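Local structure of Endonuclease/exonuclease/phosphatase (Leptotrichia buccalis C-1013-b, 3TEB) at residues I6-V11 against F258-K263; C142-P147 against K156-I161; T179-N184 against L228-S233. The protein probably acts as a magnesium-binding nuclease of the DNase I-like endonuclease/exonuclease/phosphatase family. All coordinates share one frame; numbering follows the deposited sequence.

Overall arrangement
Interaction 1 lies in the core: residues 6-11 and 258-263 bring the first and last strands together in one sheet by backbone hydrogen bonds. Interactions 2 and 3 lie further from the chain centre and belong to the second sheet. Interaction 2, also buried, packs a helix against a strand end and the loop after it through apolar side chains and one water; interaction 3, partly buried, seats a loop against strand 225-233 with a tyrosine hydroxyl and a leucine methyl. Ile-231 links the sheets, its CD1 resting on the Ile-6, Thr-8 and Val-262 side chains of interaction 1. Pro-147 of interaction 2 touches Thr-179 of interaction 3.

Interaction 1. Residues I6-V11 against F258-K263; sequences ILTVNV and FGIEVK
Ile-6 and Val-262 face each other as a hydrogen-bonded antiparallel pair, and Thr-8 with Ile-260 repeats that pairing two residues on; the axes of strands 6-10 and 259-263 come within 4.7 Å of each other, at 172°, antiparallel. Four backbone bonds join them. Ile-6 N gives to Val-262 O at 2.8 Å, and Val-262 N returns the bond to Ile-6 O. Thr-8 N and Ile-260 O make the third, Ile-260 N and Thr-8 O the fourth, at 2.9 Å. Between these pairs sits the non-hydrogen-bonded pair Leu-7 and Glu-261, where Leu-7 CA comes to 3.2 Å from Ile-260 O as a CA-H...O contact.

Thr-8 is the side chain to follow. Its CB carries a fork that is turned so that OG1 lies anti to the backbone N (chi1 -176°), leaving CG2 between the N and the carbonyl carbon. From there CG2 runs alongside Ile-260, 3.8 Å from Ile-260 CB, and also meets CD1 of Ile-231. At the other tip, OG1 makes a weak hydrogen bond with Gln-41 NE2. On the reverse face, Leu-7 CD1 bends back to 3.5 Å from Ile-260 O. Glu-261 runs out extended, its OE1 in a salt bridge with Lys-33.

This is the middle of a mixed sheet: strand 37-46 flanks residues 6-10 on one side in parallel, and strand 239-245 flanks 259-263 on the other. The side chains of Ile-6, Thr-8, Ile-260 and Val-262 lie on one face of the sheet and touch Ile-231 of strand 225-233, the packing of sheet on sheet expected of a DNase I-like sandwich.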
loop_
_atom_site.group_PDB
_atom_site.type_symbol
_atom_site.label_atom_id
_atom_site.label_comp_id
_atom_site.label_asym_id
_atom_site.label_seq_id
_atom_site.Cartn_x
_atom_site.Cartn_y
_atom_site.Cartn_z
ATOM N N ILE A 6 -4.547 1.150 10.498
ATOM C CA ILE A 6 -4.006 0.773 9.202
ATOM C C ILE A 6 -2.975 1.821 8.736
ATOM O O ILE A 6 -3.147 3.011 9.005
ATOM C CB ILE A 6 -5.145 0.756 8.187
ATOM C CG1 ILE A 6 -5.913 -0.524 8.274
ATOM C CG2 ILE A 6 -4.646 0.842 6.760
ATOM C CD1 ILE A 6 -6.869 -0.606 7.129
ATOM N N LEU A 7 -1.927 1.381 8.028
ATOM C CA LEU A 7 -0.948 2.275 7.402
ATOM C C LEU A 7 -0.665 1.846 5.963
ATOM O O LEU A 7 -0.547 0.652 5.676
ATOM C CB LEU A 7 0.347 2.269 8.208
ATOM C CG LEU A 7 1.651 2.752 7.569
ATOM C CD1 LEU A 7 1.674 4.252 7.424
ATOM C CD2 LEU A 7 2.814 2.305 8.401
ATOM N N THR A 8 -0.560 2.817 5.059
ATOM C CA THR A 8 -0.133 2.541 3.677
ATOM C C THR A 8 0.989 3.490 3.269
ATOM O O THR A 8 0.928 4.687 3.541
ATOM C CB THR A 8 -1.297 2.615 2.638
ATOM O OG1 THR A 8 -0.808 2.246 1.342
ATOM C CG2 THR A 8 -1.877 4.029 2.545
ATOM N N VAL A 9 2.014 2.966 2.612
ATOM C CA VAL A 9 3.170 3.785 2.287
ATOM C C VAL A 9 3.925 3.241 1.077
ATOM O O VAL A 9 4.308 2.071 1.035
ATOM C CB VAL A 9 4.080 4.008 3.542
ATOM C CG1 VAL A 9 4.480 2.703 4.184
ATOM C CG2 VAL A 9 5.280 4.811 3.196
ATOM N N ASN A 10 4.085 4.098 0.074
ATOM C CA ASN A 10 4.936 3.804 -1.075
ATOM C C ASN A 10 6.360 4.038 -0.622
ATOM O O ASN A 10 6.725 5.169 -0.315
ATOM C CB ASN A 10 4.587 4.744 -2.222
ATOM C CG ASN A 10 5.454 4.531 -3.443
ATOM O OD1 ASN A 10 6.681 4.392 -3.343
ATOM N ND2 ASN A 10 4.819 4.524 -4.622
ATOM N N VAL A 11 7.170 2.992 -0.544
ATOM C CA VAL A 11 8.424 3.133 0.207
ATOM C C VAL A 11 9.636 3.508 -0.633
ATOM O O VAL A 11 10.730 3.717 -0.094
ATOM C CB VAL A 11 8.730 1.901 1.084
ATOM C CG1 VAL A 11 7.865 1.935 2.334
ATOM C CG2 VAL A 11 8.565 0.602 0.293
ATOM N N PHE A 258 4.527 10.452 1.161
ATOM C CA PHE A 258 4.206 10.293 2.581
ATOM C C PHE A 258 3.189 9.165 2.742
ATOM O O PHE A 258 2.518 8.761 1.776
ATOM C CB PHE A 258 3.645 11.571 3.192
ATOM C CG PHE A 258 4.374 12.820 2.794
ATOM C CD1 PHE A 258 5.768 12.854 2.734
ATOM C CD2 PHE A 258 3.662 13.985 2.508
ATOM C CE1 PHE A 258 6.433 14.021 2.370
ATOM C CE2 PHE A 258 4.316 15.150 2.153
ATOM C CZ PHE A 258 5.701 15.170 2.081
ATOM N N GLY A 259 3.073 8.652 3.962
ATOM C CA GLY A 259 2.159 7.542 4.217
ATOM C C GLY A 259 0.838 8.011 4.781
ATOM O O GLY A 259 0.752 9.112 5.321
ATOM N N ILE A 260 -0.191 7.178 4.648
ATOM C CA ILE A 260 -1.499 7.439 5.239
ATOM C C ILE A 260 -1.739 6.448 6.350
ATOM O O ILE A 260 -1.457 5.253 6.228
ATOM C CB ILE A 260 -2.651 7.329 4.213
ATOM C CG1 ILE A 260 -2.549 8.423 3.162
ATOM C CG2 ILE A 260 -4.009 7.438 4.892
ATOM C CD1 ILE A 260 -3.433 8.162 1.984
ATOM N N GLU A 261 -2.291 6.976 7.425
ATOM C CA GLU A 261 -2.490 6.257 8.643
ATOM C C GLU A 261 -3.956 6.467 9.042
ATOM O O GLU A 261 -4.390 7.592 9.290
ATOM C CB GLU A 261 -1.522 6.833 9.664
ATOM C CG GLU A 261 -1.668 6.336 11.075
ATOM C CD GLU A 261 -1.100 7.320 12.111
ATOM O OE1 GLU A 261 -1.120 6.970 13.321
ATOM O OE2 GLU A 261 -0.651 8.437 11.728
ATOM N N VAL A 262 -4.717 5.378 9.090
ATOM C CA VAL A 262 -6.171 5.438 9.251
ATOM C C VAL A 262 -6.620 4.586 10.436
ATOM O O VAL A 262 -6.120 3.473 10.627
ATOM C CB VAL A 262 -6.870 4.951 7.946
ATOM C CG1 VAL A 262 -8.315 4.630 8.178
ATOM C CG2 VAL A 262 -6.758 5.995 6.860
ATOM N N LYS A 263 -7.556 5.109 11.227
ATOM C CA LYS A 263 -8.143 4.351 12.337
ATOM C C LYS A 263 -9.624 3.988 12.082
ATOM O O LYS A 263 -10.456 4.864 11.861
ATOM C CB LYS A 263 -7.962 5.113 13.657
ATOM C CG LYS A 263 -8.219 4.266 14.898
ATOM C CD LYS A 263 -8.290 5.125 16.156
ATOM C CE LYS A 263 -9.186 4.472 17.212
ATOM N NZ LYS A 263 -9.722 5.470 18.201
#

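Interaction 2. Residues C142-P147 against K156-I161; sequences CHMNLP and KNIQTI
After His-143 the backbone leaves strand 135-143, and the loop from Met-144 on runs extended beside the helix, with the CA atoms of Met-144 and Asn-157 8.6 Å apart and no direct hydrogen bond across. These are the first strand end and the helix of a beta-alpha-beta unit, in which helix 154-162 bridges the parallel neighbours 135-143 and 170-174 of one sheet.

Met-144, modelled as selenomethionine, does most of the touching. Its chain bends at both chi2 (-64°) and chi3 (-67°), and that double bend folds the terminal methyl toward the helix. CE ends up 3.6 Å from Asn-157 CB, the two side chains sliding past one another in opposite directions. The same methyl is 4.2 Å from Ile-158 CG1, where the two side chains cross at about a right angle. The Met-144 and Ile-161 side chains reach toward each other tip to tip, with SE 4.2 Å from Ile-161 CD1. Cys-142 SG, too, lies 4.2 Å from Ile-161 CD1, so that methyl is shared by Cys-142 at the strand end and Met-144 in the loop after it.

Asn-157 and Ile-161 stand one helical turn apart and both point toward residues 142-147. Ile-161 and Cys-142 also reach Leu-173 of strand 170-174, while Ile-158 packs on Ile-191 of helix 185-192. The loop beyond the strand is tied down as well: Met-144 O takes a hydrogen bond from Asn-178 ND2, in the Gly-Asp-Phe-Asn sequence characteristic of this family, and Asn-145 ND2 gives one to Ser-121 O.

The polar link across the contact is a single water, which accepts from Asn-157 ND2 at 2.9 Å and from the backbone Asn-145 N at 3.2 Å.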
loop_
_atom_site.group_PDB
_atom_site.type_symbol
_atom_site.label_atom_id
_atom_site.label_comp_id
_atom_site.label_asym_id
_atom_site.label_seq_id
_atom_site.Cartn_x
_atom_site.Cartn_y
_atom_site.Cartn_z
ATOM N N CYS A 142 -2.162 -1.983 -3.424
ATOM C CA CYS A 142 -2.262 -1.649 -4.840
ATOM C C CYS A 142 -1.324 -0.550 -5.231
ATOM O O CYS A 142 -1.129 0.404 -4.475
ATOM C CB CYS A 142 -3.654 -1.162 -5.189
ATOM S SG CYS A 142 -4.951 -1.970 -4.285
ATOM N N HIS A 143 -0.766 -0.681 -6.431
ATOM C CA HIS A 143 0.010 0.377 -7.045
ATOM C C HIS A 143 -0.324 0.449 -8.529
ATOM O O HIS A 143 0.173 -0.350 -9.328
ATOM C CB HIS A 143 1.507 0.169 -6.809
ATOM C CG HIS A 143 2.359 1.229 -7.427
ATOM N ND1 HIS A 143 3.582 0.958 -7.992
ATOM C CD2 HIS A 143 2.147 2.554 -7.601
ATOM C CE1 HIS A 143 4.100 2.080 -8.461
ATOM N NE2 HIS A 143 3.248 3.062 -8.237
HETATM N N MSE A 144 -1.166 1.421 -8.877
HETATM C CA MSE A 144 -1.774 1.516 -10.206
HETATM C C MSE A 144 -0.971 2.380 -11.153
HETATM O O MSE A 144 -0.097 3.129 -10.730
HETATM C CB MSE A 144 -3.194 2.087 -10.112
HETATM C CG MSE A 144 -4.033 1.528 -8.973
HETATM SE SE MSE A 144 -4.413 -0.383 -9.130
HETATM C CE MSE A 144 -5.554 -0.311 -10.699
ATOM N N ASN A 145 -1.295 2.276 -12.437
ATOM C CA ASN A 145 -0.719 3.123 -13.467
ATOM C C ASN A 145 -1.374 4.502 -13.474
ATOM O O ASN A 145 -2.412 4.704 -12.824
ATOM C CB ASN A 145 -0.893 2.469 -14.836
ATOM C CG ASN A 145 -0.212 1.123 -14.930
ATOM O OD1 ASN A 145 1.012 1.024 -14.855
ATOM N ND2 ASN A 145 -1.004 0.073 -15.102
ATOM N N LEU A 146 -0.778 5.446 -14.208
ATOM C CA LEU A 146 -1.392 6.758 -14.411
ATOM C C LEU A 146 -2.765 6.585 -15.057
ATOM O O LEU A 146 -2.959 5.682 -15.871
ATOM C CB LEU A 146 -0.496 7.652 -15.271
ATOM C CG LEU A 146 0.888 8.024 -14.716
ATOM C CD1 LEU A 146 1.765 8.606 -15.819
ATOM C CD2 LEU A 146 0.817 8.975 -13.511
ATOM N N PRO A 147 -3.734 7.438 -14.690
ATOM C CA PRO A 147 -5.090 7.302 -15.227
ATOM C C PRO A 147 -5.119 7.465 -16.741
ATOM O O PRO A 147 -5.896 6.800 -17.420
ATOM C CB PRO A 147 -5.847 8.458 -14.570
ATOM C CG PRO A 147 -5.019 8.845 -13.395
ATOM C CD PRO A 147 -3.612 8.609 -13.809
ATOM N N LYS A 156 -11.494 -0.889 -15.466
ATOM C CA LYS A 156 -11.380 -2.334 -15.658
ATOM C C LYS A 156 -10.471 -2.986 -14.621
ATOM O O LYS A 156 -10.811 -4.010 -14.031
ATOM C CB LYS A 156 -10.838 -2.641 -17.058
ATOM C CG LYS A 156 -11.880 -2.727 -18.183
ATOM C CD LYS A 156 -11.387 -3.708 -19.274
ATOM C CE LYS A 156 -12.200 -3.631 -20.572
ATOM N NZ LYS A 156 -11.874 -2.398 -21.359
ATOM N N ASN A 157 -9.309 -2.382 -14.410
ATOM C CA ASN A 157 -8.336 -2.908 -13.464
ATOM C C ASN A 157 -8.903 -3.009 -12.054
ATOM O O ASN A 157 -8.759 -4.049 -11.390
ATOM C CB ASN A 157 -7.061 -2.065 -13.476
ATOM C CG ASN A 157 -6.310 -2.154 -14.796
ATOM O OD1 ASN A 157 -6.645 -2.958 -15.666
ATOM N ND2 ASN A 157 -5.286 -1.322 -14.951
ATOM N N ILE A 158 -9.558 -1.938 -11.609
ATOM C CA ILE A 158 -10.187 -1.936 -10.297
ATOM C C ILE A 158 -11.281 -3.013 -10.224
ATOM O O ILE A 158 -11.378 -3.736 -9.225
ATOM C CB ILE A 158 -10.702 -0.533 -9.900
ATOM C CG1 ILE A 158 -9.517 0.379 -9.587
ATOM C CG2 ILE A 158 -11.632 -0.612 -8.688
ATOM C CD1 ILE A 158 -9.880 1.798 -9.341
ATOM N N GLN A 159 -12.072 -3.139 -11.290
ATOM C CA GLN A 159 -13.052 -4.214 -11.386
ATOM C C GLN A 159 -12.400 -5.605 -11.218
ATOM O O GLN A 159 -12.939 -6.460 -10.515
ATOM C CB GLN A 159 -13.855 -4.123 -12.691
ATOM C CG GLN A 159 -14.956 -3.061 -12.702
ATOM C CD GLN A 159 -15.943 -3.167 -11.513
ATOM O OE1 GLN A 159 -16.227 -2.168 -10.840
ATOM N NE2 GLN A 159 -16.465 -4.375 -11.261
ATOM N N THR A 160 -11.239 -5.829 -11.833
ATOM C CA THR A 160 -10.503 -7.070 -11.602
ATOM C C THR A 160 -10.190 -7.291 -10.118
ATOM O O THR A 160 -10.375 -8.391 -9.615
ATOM C CB THR A 160 -9.198 -7.126 -12.412
ATOM O OG1 THR A 160 -9.495 -6.950 -13.793
ATOM C CG2 THR A 160 -8.491 -8.460 -12.228
ATOM N N ILE A 161 -9.710 -6.261 -9.423
ATOM C CA ILE A 161 -9.416 -6.411 -8.003
ATOM C C ILE A 161 -10.699 -6.813 -7.271
ATOM O O ILE A 161 -10.747 -7.838 -6.569
ATOM C CB ILE A 161 -8.794 -5.129 -7.390
ATOM C CG1 ILE A 161 -7.421 -4.850 -8.010
ATOM C CG2 ILE A 161 -8.648 -5.259 -5.882
ATOM C CD1 ILE A 161 -6.876 -3.428 -7.755
HETATM O O HOH W 1 -3.881 0.629 -13.419
#

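Interaction 3. Residues T179-N184 against L228-S233; sequences TDAIGN and LDYIFS
Thr-179 to Ala-181 meet Leu-228 and Tyr-230 in a loop-on-strand contact: the loop after strand 170-174 sits on the side chains of strand 225-233, partly buried. Tyr-230 supplies the polar part. Its CG lies anti to the carbonyl carbon (chi1 -56°), which sends the ring toward the loop, and OH gives a hydrogen bond to Thr-179 O at 2.5 Å. That oxygen lies at the ring edge, in its plane. Ala-181 CB comes near the plane on the other side of the hydroxyl, by CE1, 3.4 Å from Tyr-230 OH. Phe-232 CZ sits over one face of the tyrosine, offset toward the rim.

Leu-228 contributes the apolar part. Its CD2 lies against the peptide between the first two loop residues, 3.4 Å from Thr-179 C, and reaches Asp-180 CB at 4.0 Å. Asp-180 turns its carboxylate elsewhere, OD1 accepting from Arg-227 N.

A phenylalanine at Tyr-230 would keep the ring but would probably leave Thr-179 O without its hydroxyl partner and the loop less firmly held.

The loop leads into helix 185-192, where Asn-184 OD1 caps Ala-187 N. Beside the contact, Asp-229 OD1 bonds to His-257 ND1, an aspartate-histidine pair typical of DNase I-like enzymes, and a magnesium ion lies about 8 Å from the Leu-228 side chain, consistent with a place at the rim of the metal site.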
loop_
_atom_site.group_PDB
_atom_site.type_symbol
_atom_site.label_atom_id
_atom_site.label_comp_id
_atom_site.label_asym_id
_atom_site.label_seq_id
_atom_site.Cartn_x
_atom_site.Cartn_y
_atom_site.Cartn_z
ATOM N N THR A 179 -3.280 9.264 -8.834
ATOM C CA THR A 179 -4.419 10.096 -9.215
ATOM C C THR A 179 -4.668 11.194 -8.196
ATOM O O THR A 179 -4.941 10.917 -7.035
ATOM C CB THR A 179 -5.685 9.249 -9.354
ATOM O OG1 THR A 179 -5.474 8.250 -10.352
ATOM C CG2 THR A 179 -6.852 10.102 -9.775
ATOM N N ASP A 180 -4.577 12.441 -8.636
ATOM C CA ASP A 180 -4.765 13.564 -7.738
ATOM C C ASP A 180 -6.244 13.869 -7.527
ATOM O O ASP A 180 -6.950 14.250 -8.464
ATOM C CB ASP A 180 -4.036 14.799 -8.270
ATOM C CG ASP A 180 -3.786 15.853 -7.191
ATOM O OD1 ASP A 180 -4.004 15.564 -5.986
ATOM O OD2 ASP A 180 -3.358 16.978 -7.553
ATOM N N ALA A 181 -6.694 13.708 -6.284
ATOM C CA ALA A 181 -8.068 14.009 -5.882
ATOM C C ALA A 181 -8.412 15.489 -6.050
ATOM O O ALA A 181 -9.582 15.869 -6.118
ATOM C CB ALA A 181 -8.274 13.595 -4.457
ATOM N N ILE A 182 -7.374 16.314 -6.112
ATOM C CA ILE A 182 -7.519 17.755 -6.270
ATOM C C ILE A 182 -7.421 18.162 -7.759
ATOM O O ILE A 182 -8.341 18.808 -8.290
ATOM C CB ILE A 182 -6.482 18.524 -5.396
ATOM C CG1 ILE A 182 -6.209 17.757 -4.090
ATOM C CG2 ILE A 182 -6.962 19.952 -5.117
ATOM C CD1 ILE A 182 -5.071 18.301 -3.256
ATOM N N GLY A 183 -6.324 17.764 -8.419
ATOM C CA GLY A 183 -6.065 18.076 -9.842
ATOM C C GLY A 183 -6.965 17.349 -10.835
ATOM O O GLY A 183 -7.820 17.967 -11.477
ATOM N N ASN A 184 -6.777 16.038 -10.968
ATOM C CA ASN A 184 -7.630 15.232 -11.839
ATOM C C ASN A 184 -8.821 14.639 -11.089
ATOM O O ASN A 184 -8.783 13.492 -10.659
ATOM C CB ASN A 184 -6.828 14.127 -12.531
ATOM C CG ASN A 184 -7.494 13.624 -13.811
ATOM O OD1 ASN A 184 -8.724 13.706 -13.985
ATOM N ND2 ASN A 184 -6.675 13.089 -14.720
ATOM N N LEU A 228 -2.274 11.434 -3.837
ATOM C CA LEU A 228 -2.138 10.376 -4.825
ATOM C C LEU A 228 -2.348 8.989 -4.232
ATOM O O LEU A 228 -2.634 8.025 -4.954
ATOM C CB LEU A 228 -0.745 10.423 -5.425
ATOM C CG LEU A 228 -0.336 11.570 -6.339
ATOM C CD1 LEU A 228 0.967 11.175 -7.025
ATOM C CD2 LEU A 228 -1.403 11.880 -7.380
ATOM N N ASP A 229 -2.165 8.896 -2.916
ATOM C CA ASP A 229 -2.293 7.644 -2.175
ATOM C C ASP A 229 -3.648 7.608 -1.474
ATOM O O ASP A 229 -4.169 8.654 -1.067
ATOM C CB ASP A 229 -1.172 7.536 -1.137
ATOM C CG ASP A 229 0.230 7.528 -1.768
ATOM O OD1 ASP A 229 0.737 8.617 -2.150
ATOM O OD2 ASP A 229 0.837 6.431 -1.852
ATOM N N TYR A 230 -4.226 6.417 -1.331
ATOM C CA TYR A 230 -5.550 6.299 -0.720
ATOM C C TYR A 230 -5.749 5.048 0.106
ATOM O O TYR A 230 -4.966 4.109 0.040
ATOM C CB TYR A 230 -6.637 6.297 -1.789
ATOM C CG TYR A 230 -6.641 7.472 -2.723
ATOM C CD1 TYR A 230 -7.408 8.599 -2.445
ATOM C CD2 TYR A 230 -5.902 7.448 -3.902
ATOM C CE1 TYR A 230 -7.434 9.680 -3.312
ATOM C CE2 TYR A 230 -5.914 8.521 -4.776
ATOM C CZ TYR A 230 -6.686 9.632 -4.478
ATOM O OH TYR A 230 -6.703 10.697 -5.345
ATOM N N ILE A 231 -6.828 5.055 0.876
ATOM C CA ILE A 231 -7.382 3.849 1.452
ATOM C C ILE A 231 -8.890 3.829 1.148
ATOM O O ILE A 231 -9.664 4.593 1.724
ATOM C CB ILE A 231 -7.041 3.728 2.951
ATOM C CG1 ILE A 231 -5.565 3.371 3.100
ATOM C CG2 ILE A 231 -7.866 2.636 3.618
ATOM C CD1 ILE A 231 -4.979 3.736 4.417
ATOM N N PHE A 232 -9.279 2.976 0.201
ATOM C CA PHE A 232 -10.666 2.829 -0.221
ATOM C C PHE A 232 -11.311 1.641 0.468
ATOM O O PHE A 232 -10.628 0.758 0.996
ATOM C CB PHE A 232 -10.761 2.622 -1.737
ATOM C CG PHE A 232 -10.287 3.789 -2.548
ATOM C CD1 PHE A 232 -10.959 5.006 -2.505
ATOM C CD2 PHE A 232 -9.181 3.668 -3.375
ATOM C CE1 PHE A 232 -10.515 6.094 -3.258
ATOM C CE2 PHE A 232 -8.736 4.742 -4.135
ATOM C CZ PHE A 232 -9.401 5.960 -4.073
ATOM N N SER A 233 -12.637 1.613 0.419
ATOM C CA SER A 233 -13.443 0.600 1.064
ATOM C C SER A 233 -14.592 0.255 0.118
ATOM O O SER A 233 -15.043 1.122 -0.631
ATOM C CB SER A 233 -13.992 1.187 2.359
ATOM O OG SER A 233 -14.543 0.183 3.187
#